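Local coordinates for tyrosine specific protein phosphatase, putative (Trypanosoma brucei, PDB 3M4U) that removes phosphate from phosphotyrosine in proteins, among them the nucleolar protein NOPP44/46, and serves as a switch in the trypanosome life cycle, at residues E108-K113 with L177-P182; V115-M120 with K217-T222; L170-R175 with F209-S214. All blocks are in the same frame, centred on the assembly; numbering follows the deposited sequence.

Contact 1 (E108-K113 with L177-P182)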
ATOM      1  N   GLU A 108     -11.485  -3.926  12.709  1.00 32.53           N
ATOM      2  CA  GLU A 108     -12.413  -5.057  12.694  1.00 43.55           C
ATOM      3  C   GLU A 108     -12.091  -5.950  11.515  1.00 41.37           C
ATOM      4  O   GLU A 108     -12.126  -7.179  11.603  1.00 41.59           O
ATOM      5  CB  GLU A 108     -13.871  -4.602  12.594  1.00 42.12           C
ATOM      6  CG  GLU A 108     -14.774  -5.673  11.982  1.00 46.11           C
ATOM      7  CD  GLU A 108     -16.266  -5.370  12.110  1.00 59.96           C
ATOM      8  OE1 GLU A 108     -16.625  -4.211  12.436  1.00 52.00           O
ATOM      9  OE2 GLU A 108     -17.079  -6.302  11.875  1.00 61.84           O
ATOM     10  N   THR A 109     -11.767  -5.307  10.405  1.00 39.84           N
ATOM     11  CA  THR A 109     -11.485  -6.030   9.188  1.00 41.43           C
ATOM     12  C   THR A 109     -10.223  -6.867   9.357  1.00 39.92           C
ATOM     13  O   THR A 109     -10.207  -8.063   9.045  1.00 39.53           O
ATOM     14  CB  THR A 109     -11.394  -5.063   8.002  1.00 39.37           C
ATOM     15  OG1 THR A 109     -12.706  -4.546   7.732  1.00 39.42           O
ATOM     16  CG2 THR A 109     -10.891  -5.779   6.774  1.00 44.85           C
ATOM     17  N   LEU A 110      -9.176  -6.252   9.889  1.00 35.91           N
ATOM     18  CA  LEU A 110      -7.955  -6.995  10.145  1.00 41.36           C
ATOM     19  C   LEU A 110      -8.263  -8.275  10.955  1.00 43.96           C
ATOM     20  O   LEU A 110      -7.699  -9.340  10.685  1.00 39.43           O
ATOM     21  CB  LEU A 110      -6.919  -6.121  10.864  1.00 36.20           C
ATOM     22  CG  LEU A 110      -6.541  -4.760  10.274  1.00 37.19           C
ATOM     23  CD1 LEU A 110      -5.430  -4.127  11.098  1.00 32.86           C
ATOM     24  CD2 LEU A 110      -6.108  -4.881   8.817  1.00 32.77           C
ATOM     25  N   SER A 111      -9.164  -8.174  11.933  1.00 37.91           N
ATOM     26  CA  SER A 111      -9.519  -9.338  12.750  1.00 42.78           C
ATOM     27  C   SER A 111     -10.415 -10.298  11.981  1.00 43.82           C
ATOM     28  O   SER A 111     -10.116 -11.489  11.858  1.00 47.59           O
ATOM     29  CB  SER A 111     -10.200  -8.909  14.053  1.00 48.66           C
ATOM     30  OG  SER A 111     -10.591 -10.034  14.821  1.00 44.81           O
ATOM     31  N   GLU A 112     -11.509  -9.764  11.457  1.00 41.92           N
ATOM     32  CA  GLU A 112     -12.457 -10.541  10.670  1.00 44.74           C
ATOM     33  C   GLU A 112     -11.773 -11.329   9.541  1.00 43.29           C
ATOM     34  O   GLU A 112     -11.986 -12.534   9.405  1.00 44.20           O
ATOM     35  CB  GLU A 112     -13.569  -9.616  10.141  1.00 44.73           C
ATOM     36  CG  GLU A 112     -14.232 -10.071   8.832  1.00 54.58           C
ATOM     37  CD  GLU A 112     -15.325 -11.120   9.019  1.00 58.44           C
ATOM     38  OE1 GLU A 112     -16.362 -11.013   8.324  1.00 56.35           O
ATOM     39  OE2 GLU A 112     -15.155 -12.048   9.848  1.00 55.35           O
ATOM     40  N   LYS A 113     -10.936 -10.658   8.750  1.00 44.46           N
ATOM     41  CA  LYS A 113     -10.258 -11.305   7.614  1.00 44.98           C
ATOM     42  C   LYS A 113      -8.930 -11.975   7.988  1.00 42.92           C
ATOM     43  O   LYS A 113      -8.257 -12.549   7.142  1.00 39.93           O
ATOM     44  CB  LYS A 113     -10.032 -10.299   6.484  1.00 44.78           C
ATOM     45  CG  LYS A 113     -11.303  -9.629   5.999  1.00 41.89           C
ATOM     46  CD  LYS A 113     -12.209 -10.627   5.300  1.00 39.87           C
ATOM     47  CE  LYS A 113     -13.456  -9.930   4.763  1.00 48.98           C
ATOM     48  NZ  LYS A 113     -14.481 -10.911   4.291  1.00 56.00           N
ATOM     49  N   LEU A 177       0.912  -6.480  17.158  1.00 37.41           N
ATOM     50  CA  LEU A 177      -0.262  -5.945  17.831  1.00 41.24           C
ATOM     51  C   LEU A 177      -1.275  -7.036  18.073  1.00 41.14           C
ATOM     52  O   LEU A 177      -1.261  -8.066  17.398  1.00 44.36           O
ATOM     53  CB  LEU A 177      -0.917  -4.861  16.977  1.00 38.14           C
ATOM     54  CG  LEU A 177      -0.016  -3.702  16.566  1.00 38.91           C
ATOM     55  CD1 LEU A 177      -0.718  -2.808  15.564  1.00 35.14           C
ATOM     56  CD2 LEU A 177       0.409  -2.906  17.777  1.00 37.61           C
ATOM     57  N   VAL A 178      -2.164  -6.809  19.033  1.00 40.78           N
ATOM     58  CA  VAL A 178      -3.315  -7.684  19.191  1.00 43.51           C
ATOM     59  C   VAL A 178      -4.609  -6.867  19.119  1.00 42.55           C
ATOM     60  O   VAL A 178      -4.759  -5.844  19.799  1.00 40.57           O
ATOM     61  CB  VAL A 178      -3.248  -8.515  20.495  1.00 43.28           C
ATOM     62  CG1 VAL A 178      -4.190  -9.703  20.406  1.00 45.43           C
ATOM     63  CG2 VAL A 178      -1.825  -8.995  20.759  1.00 44.28           C
ATOM     64  N   ILE A 179      -5.525  -7.325  18.270  1.00 39.85           N
ATOM     65  CA  ILE A 179      -6.830  -6.698  18.101  1.00 44.80           C
ATOM     66  C   ILE A 179      -7.891  -7.530  18.801  1.00 50.22           C
ATOM     67  O   ILE A 179      -8.020  -8.729  18.530  1.00 48.69           O
ATOM     68  CB  ILE A 179      -7.250  -6.615  16.610  1.00 47.64           C
ATOM     69  CG1 ILE A 179      -6.212  -5.877  15.758  1.00 46.88           C
ATOM     70  CG2 ILE A 179      -8.613  -5.931  16.462  1.00 44.75           C
ATOM     71  CD1 ILE A 179      -6.504  -5.992  14.249  1.00 39.85           C
ATOM     72  N   HIS A 180      -8.663  -6.898  19.681  1.00 50.32           N
ATOM     73  CA  HIS A 180      -9.715  -7.607  20.411  1.00 54.08           C
ATOM     74  C   HIS A 180     -11.108  -7.107  20.038  1.00 50.88           C
ATOM     75  O   HIS A 180     -11.551  -6.071  20.524  1.00 51.27           O
ATOM     76  CB  HIS A 180      -9.520  -7.457  21.920  1.00 54.36           C
ATOM     77  CG  HIS A 180      -8.140  -7.793  22.395  1.00 55.31           C
ATOM     78  ND1 HIS A 180      -7.087  -6.907  22.313  1.00 50.14           N
ATOM     79  CD2 HIS A 180      -7.649  -8.905  22.995  1.00 59.84           C
ATOM     80  CE1 HIS A 180      -6.003  -7.462  22.827  1.00 53.63           C
ATOM     81  NE2 HIS A 180      -6.318  -8.675  23.249  1.00 59.99           N
ATOM     82  N   VAL A 181     -11.788  -7.849  19.170  1.00 53.07           N
ATOM     83  CA  VAL A 181     -13.137  -7.505  18.735  1.00 53.35           C
ATOM     84  C   VAL A 181     -14.140  -8.210  19.632  1.00 56.84           C
ATOM     85  O   VAL A 181     -14.088  -9.436  19.780  1.00 58.23           O
ATOM     86  CB  VAL A 181     -13.381  -7.974  17.285  1.00 58.04           C
ATOM     87  CG1 VAL A 181     -14.815  -7.676  16.842  1.00 55.72           C
ATOM     88  CG2 VAL A 181     -12.366  -7.339  16.345  1.00 56.80           C
ATOM     89  N   PRO A 182     -15.054  -7.446  20.243  1.00 60.74           N
ATOM     90  CA  PRO A 182     -16.006  -8.031  21.197  1.00 57.94           C
ATOM     91  C   PRO A 182     -16.777  -9.191  20.577  1.00 59.33           C
ATOM     92  O   PRO A 182     -17.395  -9.024  19.520  1.00 57.47           O
ATOM     93  CB  PRO A 182     -16.954  -6.868  21.504  1.00 60.86           C
ATOM     94  CG  PRO A 182     -16.137  -5.639  21.248  1.00 64.83           C
ATOM     95  CD  PRO A 182     -15.239  -5.992  20.091  1.00 62.15           C
TER
HETATM   96  O   HOH W   1     -10.108  -9.724  17.585  1.00 52.72           O

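Contact 2 (V115-M120 with K217-T222)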
ATOM      1  N   VAL A 115      -5.961 -10.855   8.764  1.00 45.47           N
ATOM      2  CA  VAL A 115      -4.827 -10.304   8.042  1.00 44.23           C
ATOM      3  C   VAL A 115      -3.594 -10.395   8.948  1.00 41.83           C
ATOM      4  O   VAL A 115      -3.620  -9.925  10.087  1.00 37.04           O
ATOM      5  CB  VAL A 115      -5.124  -8.847   7.614  1.00 39.10           C
ATOM      6  CG1 VAL A 115      -3.874  -8.175   7.090  1.00 39.93           C
ATOM      7  CG2 VAL A 115      -6.243  -8.827   6.576  1.00 37.32           C
ATOM      8  N   ASP A 116      -2.533 -11.038   8.456  1.00 42.94           N
ATOM      9  CA  ASP A 116      -1.329 -11.269   9.270  1.00 40.36           C
ATOM     10  C   ASP A 116      -0.330 -10.118   9.167  1.00 41.44           C
ATOM     11  O   ASP A 116       0.384  -9.808  10.129  1.00 41.26           O
ATOM     12  CB  ASP A 116      -0.655 -12.588   8.886  1.00 38.11           C
ATOM     13  CG  ASP A 116      -1.559 -13.795   9.106  1.00 44.31           C
ATOM     14  OD1 ASP A 116      -2.203 -13.882  10.183  1.00 42.29           O
ATOM     15  OD2 ASP A 116      -1.629 -14.654   8.196  1.00 46.20           O
ATOM     16  N   LEU A 117      -0.299  -9.476   8.002  1.00 38.19           N
ATOM     17  CA  LEU A 117       0.626  -8.380   7.781  1.00 36.93           C
ATOM     18  C   LEU A 117      -0.075  -7.116   7.283  1.00 33.71           C
ATOM     19  O   LEU A 117      -0.892  -7.163   6.363  1.00 33.72           O
ATOM     20  CB  LEU A 117       1.716  -8.801   6.795  1.00 37.31           C
ATOM     21  CG  LEU A 117       2.804  -7.774   6.479  1.00 35.65           C
ATOM     22  CD1 LEU A 117       3.544  -7.343   7.749  1.00 32.53           C
ATOM     23  CD2 LEU A 117       3.772  -8.332   5.447  1.00 32.27           C
ATOM     24  N   VAL A 118       0.254  -5.996   7.922  1.00 32.57           N
ATOM     25  CA  VAL A 118      -0.146  -4.660   7.482  1.00 33.77           C
ATOM     26  C   VAL A 118       1.079  -3.793   7.242  1.00 33.47           C
ATOM     27  O   VAL A 118       1.901  -3.634   8.142  1.00 33.58           O
ATOM     28  CB  VAL A 118      -0.967  -3.946   8.550  1.00 34.65           C
ATOM     29  CG1 VAL A 118      -0.932  -2.432   8.303  1.00 29.43           C
ATOM     30  CG2 VAL A 118      -2.390  -4.501   8.568  1.00 28.94           C
ATOM     31  N   VAL A 119       1.205  -3.236   6.037  1.00 33.95           N
ATOM     32  CA  VAL A 119       2.313  -2.332   5.717  1.00 31.88           C
ATOM     33  C   VAL A 119       1.822  -0.889   5.552  1.00 30.99           C
ATOM     34  O   VAL A 119       0.871  -0.630   4.798  1.00 28.93           O
ATOM     35  CB  VAL A 119       3.096  -2.799   4.445  1.00 36.71           C
ATOM     36  CG1 VAL A 119       4.352  -1.945   4.231  1.00 29.09           C
ATOM     37  CG2 VAL A 119       3.489  -4.276   4.560  1.00 30.23           C
ATOM     38  N   MET A 120       2.456   0.033   6.282  1.00 27.70           N
ATOM     39  CA  MET A 120       2.075   1.452   6.302  1.00 27.93           C
ATOM     40  C   MET A 120       3.217   2.314   5.757  1.00 31.90           C
ATOM     41  O   MET A 120       4.325   2.330   6.331  1.00 27.92           O
ATOM     42  CB  MET A 120       1.736   1.886   7.734  1.00 30.00           C
ATOM     43  CG  MET A 120       1.471   3.386   7.944  1.00 25.33           C
ATOM     44  SD  MET A 120       0.889   3.714   9.630  1.00 28.24           S
ATOM     45  CE  MET A 120       0.545   5.475   9.612  1.00 26.93           C
ATOM     46  N   LYS A 217       7.574 -10.695   0.573  1.00 42.60           N
ATOM     47  CA  LYS A 217       7.855 -11.971  -0.074  1.00 47.14           C
ATOM     48  C   LYS A 217       8.005 -13.113   0.926  1.00 50.11           C
ATOM     49  O   LYS A 217       7.551 -14.234   0.675  1.00 49.65           O
ATOM     50  CB  LYS A 217       9.110 -11.855  -0.947  1.00 49.11           C
ATOM     51  CG  LYS A 217       9.567 -13.161  -1.555  1.00 53.82           C
ATOM     52  CD  LYS A 217      10.558 -12.934  -2.698  1.00 63.11           C
ATOM     53  CE  LYS A 217      11.328 -14.215  -3.025  1.00 65.11           C
ATOM     54  NZ  LYS A 217      10.434 -15.417  -3.060  1.00 60.98           N
ATOM     55  N   ASN A 218       8.619 -12.814   2.068  1.00 47.19           N
ATOM     56  CA  ASN A 218       8.893 -13.828   3.083  1.00 44.48           C
ATOM     57  C   ASN A 218       7.765 -14.043   4.106  1.00 52.08           C
ATOM     58  O   ASN A 218       7.936 -14.752   5.109  1.00 49.71           O
ATOM     59  CB  ASN A 218      10.210 -13.506   3.790  1.00 43.63           C
ATOM     60  CG  ASN A 218      11.408 -13.588   2.847  1.00 52.82           C
ATOM     61  OD1 ASN A 218      11.362 -14.279   1.827  1.00 54.93           O
ATOM     62  ND2 ASN A 218      12.481 -12.872   3.180  1.00 52.24           N
ATOM     63  N   CYS A 219       6.609 -13.440   3.844  1.00 52.18           N
ATOM     64  CA  CYS A 219       5.448 -13.587   4.722  1.00 52.44           C
ATOM     65  C   CYS A 219       4.649 -14.850   4.408  1.00 53.90           C
ATOM     66  O   CYS A 219       4.141 -15.010   3.298  1.00 54.33           O
ATOM     67  CB  CYS A 219       4.528 -12.367   4.593  1.00 46.00           C
ATOM     68  SG  CYS A 219       3.022 -12.467   5.607  1.00 52.57           S
ATOM     69  N   VAL A 220       4.520 -15.745   5.377  1.00 51.59           N
ATOM     70  CA  VAL A 220       3.593 -16.858   5.192  1.00 55.65           C
ATOM     71  C   VAL A 220       2.198 -16.468   5.670  1.00 51.10           C
ATOM     72  O   VAL A 220       2.008 -16.098   6.838  1.00 51.52           O
ATOM     73  CB  VAL A 220       4.056 -18.136   5.900  1.00 60.58           C
ATOM     74  CG1 VAL A 220       5.261 -18.726   5.172  1.00 54.91           C
ATOM     75  CG2 VAL A 220       4.369 -17.845   7.365  1.00 63.71           C
ATOM     76  N   THR A 221       1.236 -16.542   4.753  1.00 43.38           N
ATOM     77  CA  THR A 221      -0.130 -16.113   5.020  1.00 47.35           C
ATOM     78  C   THR A 221      -1.118 -16.572   3.943  1.00 49.23           C
ATOM     79  O   THR A 221      -0.777 -16.719   2.770  1.00 42.79           O
ATOM     80  CB  THR A 221      -0.238 -14.573   5.185  1.00 46.89           C
ATOM     81  OG1 THR A 221      -1.602 -14.220   5.457  1.00 46.95           O
ATOM     82  CG2 THR A 221       0.250 -13.840   3.909  1.00 40.52           C
ATOM     83  N   THR A 222      -2.353 -16.793   4.370  1.00 48.29           N
ATOM     84  CA  THR A 222      -3.408 -17.245   3.484  1.00 49.16           C
ATOM     85  C   THR A 222      -4.414 -16.110   3.314  1.00 50.14           C
ATOM     86  O   THR A 222      -5.426 -16.255   2.635  1.00 55.00           O
ATOM     87  CB  THR A 222      -4.098 -18.500   4.064  1.00 54.56           C
ATOM     88  OG1 THR A 222      -4.691 -18.184   5.333  1.00 54.96           O
ATOM     89  CG2 THR A 222      -3.073 -19.612   4.265  1.00 48.25           C
TER
HETATM   90  O   HOH W   2      -1.882 -11.088   5.648  1.00 37.73           O
HETATM   91  O   HOH W   3      -2.447 -17.129   7.085  1.00 44.00           O

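Contact 3 (L170-R175 with F209-S214)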
ATOM      1  N   LEU A 170      16.996   2.041   8.466  1.00 40.26           N
ATOM      2  CA  LEU A 170      16.042   1.827   7.392  1.00 44.64           C
ATOM      3  C   LEU A 170      14.735   2.599   7.621  1.00 41.80           C
ATOM      4  O   LEU A 170      13.859   2.608   6.756  1.00 40.89           O
ATOM      5  CB  LEU A 170      15.775   0.333   7.204  1.00 39.70           C
ATOM      6  CG  LEU A 170      16.993  -0.525   6.842  1.00 41.63           C
ATOM      7  CD1 LEU A 170      16.545  -1.950   6.617  1.00 37.53           C
ATOM      8  CD2 LEU A 170      17.750   0.016   5.604  1.00 33.88           C
ATOM      9  N   ASP A 171      14.620   3.254   8.775  1.00 39.25           N
ATOM     10  CA  ASP A 171      13.394   3.978   9.126  1.00 39.83           C
ATOM     11  C   ASP A 171      12.147   3.085   9.056  1.00 39.60           C
ATOM     12  O   ASP A 171      11.104   3.479   8.505  1.00 34.14           O
ATOM     13  CB  ASP A 171      13.217   5.192   8.225  1.00 40.60           C
ATOM     14  CG  ASP A 171      13.668   6.467   8.887  1.00 47.72           C
ATOM     15  OD1 ASP A 171      13.998   6.418  10.090  1.00 43.24           O
ATOM     16  OD2 ASP A 171      13.675   7.519   8.209  1.00 48.71           O
ATOM     17  N   ILE A 172      12.273   1.890   9.630  1.00 33.93           N
ATOM     18  CA  ILE A 172      11.218   0.899   9.635  1.00 33.81           C
ATOM     19  C   ILE A 172      10.938   0.439  11.064  1.00 39.79           C
ATOM     20  O   ILE A 172      11.824  -0.083  11.739  1.00 42.87           O
ATOM     21  CB  ILE A 172      11.592  -0.312   8.744  1.00 30.74           C
ATOM     22  CG1 ILE A 172      11.700   0.129   7.282  1.00 28.65           C
ATOM     23  CG2 ILE A 172      10.610  -1.477   8.926  1.00 30.17           C
ATOM     24  CD1 ILE A 172      12.254  -0.912   6.333  1.00 30.29           C
ATOM     25  N   VAL A 173       9.704   0.655  11.516  1.00 36.20           N
ATOM     26  CA  VAL A 173       9.224   0.138  12.790  1.00 38.43           C
ATOM     27  C   VAL A 173       8.368  -1.109  12.583  1.00 36.17           C
ATOM     28  O   VAL A 173       7.498  -1.134  11.710  1.00 36.47           O
ATOM     29  CB  VAL A 173       8.341   1.167  13.522  1.00 39.95           C
ATOM     30  CG1 VAL A 173       8.113   0.730  14.976  1.00 34.26           C
ATOM     31  CG2 VAL A 173       8.971   2.548  13.455  1.00 40.68           C
ATOM     32  N   ARG A 174       8.610  -2.140  13.386  1.00 34.81           N
ATOM     33  CA  ARG A 174       7.733  -3.303  13.407  1.00 36.17           C
ATOM     34  C   ARG A 174       6.930  -3.281  14.710  1.00 39.96           C
ATOM     35  O   ARG A 174       7.510  -3.160  15.795  1.00 36.47           O
ATOM     36  CB  ARG A 174       8.531  -4.604  13.296  1.00 39.40           C
ATOM     37  CG  ARG A 174       9.388  -4.727  12.037  1.00 40.83           C
ATOM     38  CD  ARG A 174      10.246  -5.987  12.095  1.00 46.15           C
ATOM     39  NE  ARG A 174      10.647  -6.463  10.772  1.00 43.64           N
ATOM     40  CZ  ARG A 174      11.626  -5.921  10.058  1.00 43.76           C
ATOM     41  NH1 ARG A 174      12.290  -4.874  10.532  1.00 43.88           N
ATOM     42  NH2 ARG A 174      11.922  -6.412   8.871  1.00 41.28           N
ATOM     43  N   ARG A 175       5.602  -3.359  14.591  1.00 32.41           N
ATOM     44  CA  ARG A 175       4.723  -3.355  15.754  1.00 35.45           C
ATOM     45  C   ARG A 175       3.827  -4.587  15.794  1.00 36.48           C
ATOM     46  O   ARG A 175       2.803  -4.647  15.114  1.00 40.64           O
ATOM     47  CB  ARG A 175       3.875  -2.081  15.796  1.00 37.64           C
ATOM     48  CG  ARG A 175       4.676  -0.795  16.003  1.00 35.31           C
ATOM     49  CD  ARG A 175       3.759   0.431  16.094  1.00 34.07           C
ATOM     50  NE  ARG A 175       4.489   1.700  16.186  1.00 35.67           N
ATOM     51  CZ  ARG A 175       4.731   2.513  15.156  1.00 37.41           C
ATOM     52  NH1 ARG A 175       5.396   3.654  15.335  1.00 39.69           N
ATOM     53  NH2 ARG A 175       4.307   2.199  13.944  1.00 32.69           N
ATOM     54  N   PHE A 209      13.473   0.170   0.802  1.00 33.57           N
ATOM     55  CA  PHE A 209      12.512  -0.326  -0.173  1.00 32.66           C
ATOM     56  C   PHE A 209      12.650  -1.831  -0.328  1.00 35.75           C
ATOM     57  O   PHE A 209      11.653  -2.560  -0.365  1.00 35.83           O
ATOM     58  CB  PHE A 209      12.704   0.370  -1.518  1.00 35.41           C
ATOM     59  CG  PHE A 209      11.533   0.219  -2.447  1.00 39.35           C
ATOM     60  CD1 PHE A 209      10.245   0.547  -2.024  1.00 34.49           C
ATOM     61  CD2 PHE A 209      11.714  -0.242  -3.751  1.00 37.32           C
ATOM     62  CE1 PHE A 209       9.150   0.409  -2.883  1.00 33.45           C
ATOM     63  CE2 PHE A 209      10.623  -0.382  -4.615  1.00 36.08           C
ATOM     64  CZ  PHE A 209       9.336  -0.054  -4.173  1.00 32.99           C
ATOM     65  N   ASP A 210      13.897  -2.285  -0.407  1.00 36.04           N
ATOM     66  CA  ASP A 210      14.206  -3.699  -0.559  1.00 36.81           C
ATOM     67  C   ASP A 210      13.819  -4.508   0.669  1.00 34.49           C
ATOM     68  O   ASP A 210      13.342  -5.629   0.550  1.00 35.61           O
ATOM     69  CB  ASP A 210      15.694  -3.895  -0.843  1.00 36.87           C
ATOM     70  CG  ASP A 210      16.076  -3.487  -2.247  1.00 45.62           C
ATOM     71  OD1 ASP A 210      15.161  -3.208  -3.063  1.00 46.50           O
ATOM     72  OD2 ASP A 210      17.299  -3.453  -2.534  1.00 45.99           O
ATOM     73  N   GLU A 211      14.043  -3.960   1.852  1.00 32.79           N
ATOM     74  CA  GLU A 211      13.614  -4.652   3.049  1.00 33.85           C
ATOM     75  C   GLU A 211      12.096  -4.860   3.000  1.00 35.59           C
ATOM     76  O   GLU A 211      11.599  -5.958   3.281  1.00 34.92           O
ATOM     77  CB  GLU A 211      14.045  -3.897   4.313  1.00 35.83           C
ATOM     78  CG  GLU A 211      13.558  -4.540   5.621  1.00 38.62           C
ATOM     79  CD  GLU A 211      14.150  -5.919   5.882  1.00 46.32           C
ATOM     80  OE1 GLU A 211      14.927  -6.425   5.035  1.00 49.56           O
ATOM     81  OE2 GLU A 211      13.838  -6.500   6.942  1.00 45.72           O
ATOM     82  N   LEU A 212      11.359  -3.826   2.598  1.00 29.69           N
ATOM     83  CA  LEU A 212       9.906  -3.949   2.545  1.00 32.65           C
ATOM     84  C   LEU A 212       9.500  -5.075   1.613  1.00 32.06           C
ATOM     85  O   LEU A 212       8.680  -5.928   1.968  1.00 32.31           O
ATOM     86  CB  LEU A 212       9.243  -2.644   2.101  1.00 31.08           C
ATOM     87  CG  LEU A 212       9.393  -1.467   3.063  1.00 35.04           C
ATOM     88  CD1 LEU A 212       8.850  -0.186   2.430  1.00 30.71           C
ATOM     89  CD2 LEU A 212       8.698  -1.783   4.403  1.00 31.60           C
ATOM     90  N   LEU A 213      10.071  -5.068   0.417  1.00 31.72           N
ATOM     91  CA  LEU A 213       9.749  -6.084  -0.573  1.00 33.71           C
ATOM     92  C   LEU A 213      10.065  -7.444  -0.007  1.00 33.94           C
ATOM     93  O   LEU A 213       9.328  -8.398  -0.229  1.00 39.01           O
ATOM     94  CB  LEU A 213      10.538  -5.836  -1.852  1.00 29.32           C
ATOM     95  CG  LEU A 213      10.031  -4.607  -2.598  1.00 31.94           C
ATOM     96  CD1 LEU A 213      11.078  -4.038  -3.564  1.00 33.89           C
ATOM     97  CD2 LEU A 213       8.706  -4.925  -3.322  1.00 31.55           C
ATOM     98  N   SER A 214      11.155  -7.523   0.752  1.00 33.98           N
ATOM     99  CA  SER A 214      11.599  -8.785   1.337  1.00 38.08           C
ATOM    100  C   SER A 214      10.619  -9.255   2.417  1.00 39.07           C
ATOM    101  O   SER A 214      10.277 -10.440   2.511  1.00 37.56           O
ATOM    102  CB  SER A 214      13.028  -8.646   1.896  1.00 39.71           C
ATOM    103  OG  SER A 214      13.309  -9.660   2.856  1.00 46.15           O
TER
HETATM  104  O   HOH W   4      14.360  -4.015   9.289  1.00 48.77           O

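Contact 1 (E108-K113 with L177-P182)
L110 and S111, on one flank of helix 103-112, meet I179 near the end of strand 172-180 and V181 just past it, an example of helix-on-sheet packing against an inner strand of the mixed sheet of the tyrosine phosphatase fold. The closest apolar touch is at L110, whose CB lies 3.4 Å from I179 CD1. That methyl also reaches L110 CD1, at 3.8 Å, and the two side chains cross nearly at right angles, so I179 presents its tip to the root and one branch of the leucine. At the next helix residue, V181 CG2 bears on S111 CB at 3.5 Å and I179 CG2 adds a looser touch on the same carbon.

No direct hydrogen bond joins the two segments; a single water does the polar work. With OG of S111 anti to the backbone N (chi1 178°), the hydroxyl extends toward the strand end and donates to this water over 2.8 Å.

Further out, I179 also packs on I154 and V189 of the adjacent strands, while its backbone pairs with H187. E108 points its CB away from the strand and forms a salt bridge with R75. The bridging water, besides accepting from S111 OG, accepts a second hydrogen bond, from V181 N at 3.0 Å, and donates one to I179 O.

Contact 2 (V115-M120 with K217-T222)
Two side-chain torsions bring D116 and T221 together: CG of D116 stands anti to its own carbonyl carbon (chi1 -61°), while T221 swings OG1 opposite its backbone N (chi1 -179°). The two side chains lie alongside one another, running opposite ways, and T221 OG1 donates to D116 OD2 over 2.8 Å. The hydroxyl comes from the anti side of the carboxylate and lies 29° out of its plane. D116 OD2 is gripped a second time by a water that donates to it at 2.8 Å and accepts from T222 N at 2.7 Å, so direct and bridged bonds clasp the same loop. The two donors on OD2 would be expected to favour the ionised carboxylate.

T221 OG1 is itself well occupied. T221 OG1 accepts from S223 N and from another water at 3.2 Å, which in turn accepts from D116 N at 2.9 Å. Next to these polar bonds, L117 CB lies 4.1 Å from C219 SG, an apolar touch at the start of the strand.

Backbone bonds of L117 with L226 and of V118 with L190 set strand 117-120 between strands 225-228 and 187-194. The loop that begins at N218 joins helix 206-217 to the parallel strand 225-228, which in the protein tyrosine phosphatase fold leads through H228 into the HCXXGXXR signature loop.

Contact 3 (L170-R175 with F209-S214)
E211 meets segment 170-175 with CB, CG and OE2. Its CB lies 3.9 Å from L170 CD1, and its CG is 3.9 Å from I172 CD1, so the aliphatic half of the glutamate rests against two hydrophobic tips. A bend at chi2 then turns the carboxylate toward R174, whose chain runs extended from CG to NE. The salt bridge joins R174 NH2 to E211 OE2 at 2.7 Å, through the anti lone pair of OE2 and close to the guanidinium plane. Yet the N-H...O angle is 138° and the two flat groups are turned 63° apart, so the pairing is single-pronged and bent. A water accepting from R174 NH1 makes a weak further link to OE2. One residue on, L212 brings CD2 to within 4.1 Å of I172 CD1 and continues the apolar patch.

At the strand's entry, D171 and I172 face D167 in a G1 beta bulge. Strand 172-175 and helix 209-214 run roughly parallel, their axes 28° apart and 11.0 Å away at closest. I172 and L212 share Y194 of strand 187-194 as a neighbour, whereas F209 and L213 turn to helix 234-250, and F209 also packs on helix 277-290.

In the fold
Following the chain, helix 103-112 comes first and leads through a short turn into strand 117-120; L110 O probably accepts a hydrogen bond from V115 N across that turn, and L110 CD2 packs on V118 CG2. Strand 172-180 then opens contact 3 at its start and closes contact 1 at its end, bringing the chain back to the helix after 63 intervening residues. Helix 206-217 next closes contact 3, and the loop behind it closes contact 2, the longest of the three loops. Contact 1 crosses both others, whereas contact 3 falls wholly within the loop of contact 2. Together they tie both ends of strand 172-180 and the start of strand 117-120 to helices 103-112 and 206-217 and the loop that follows.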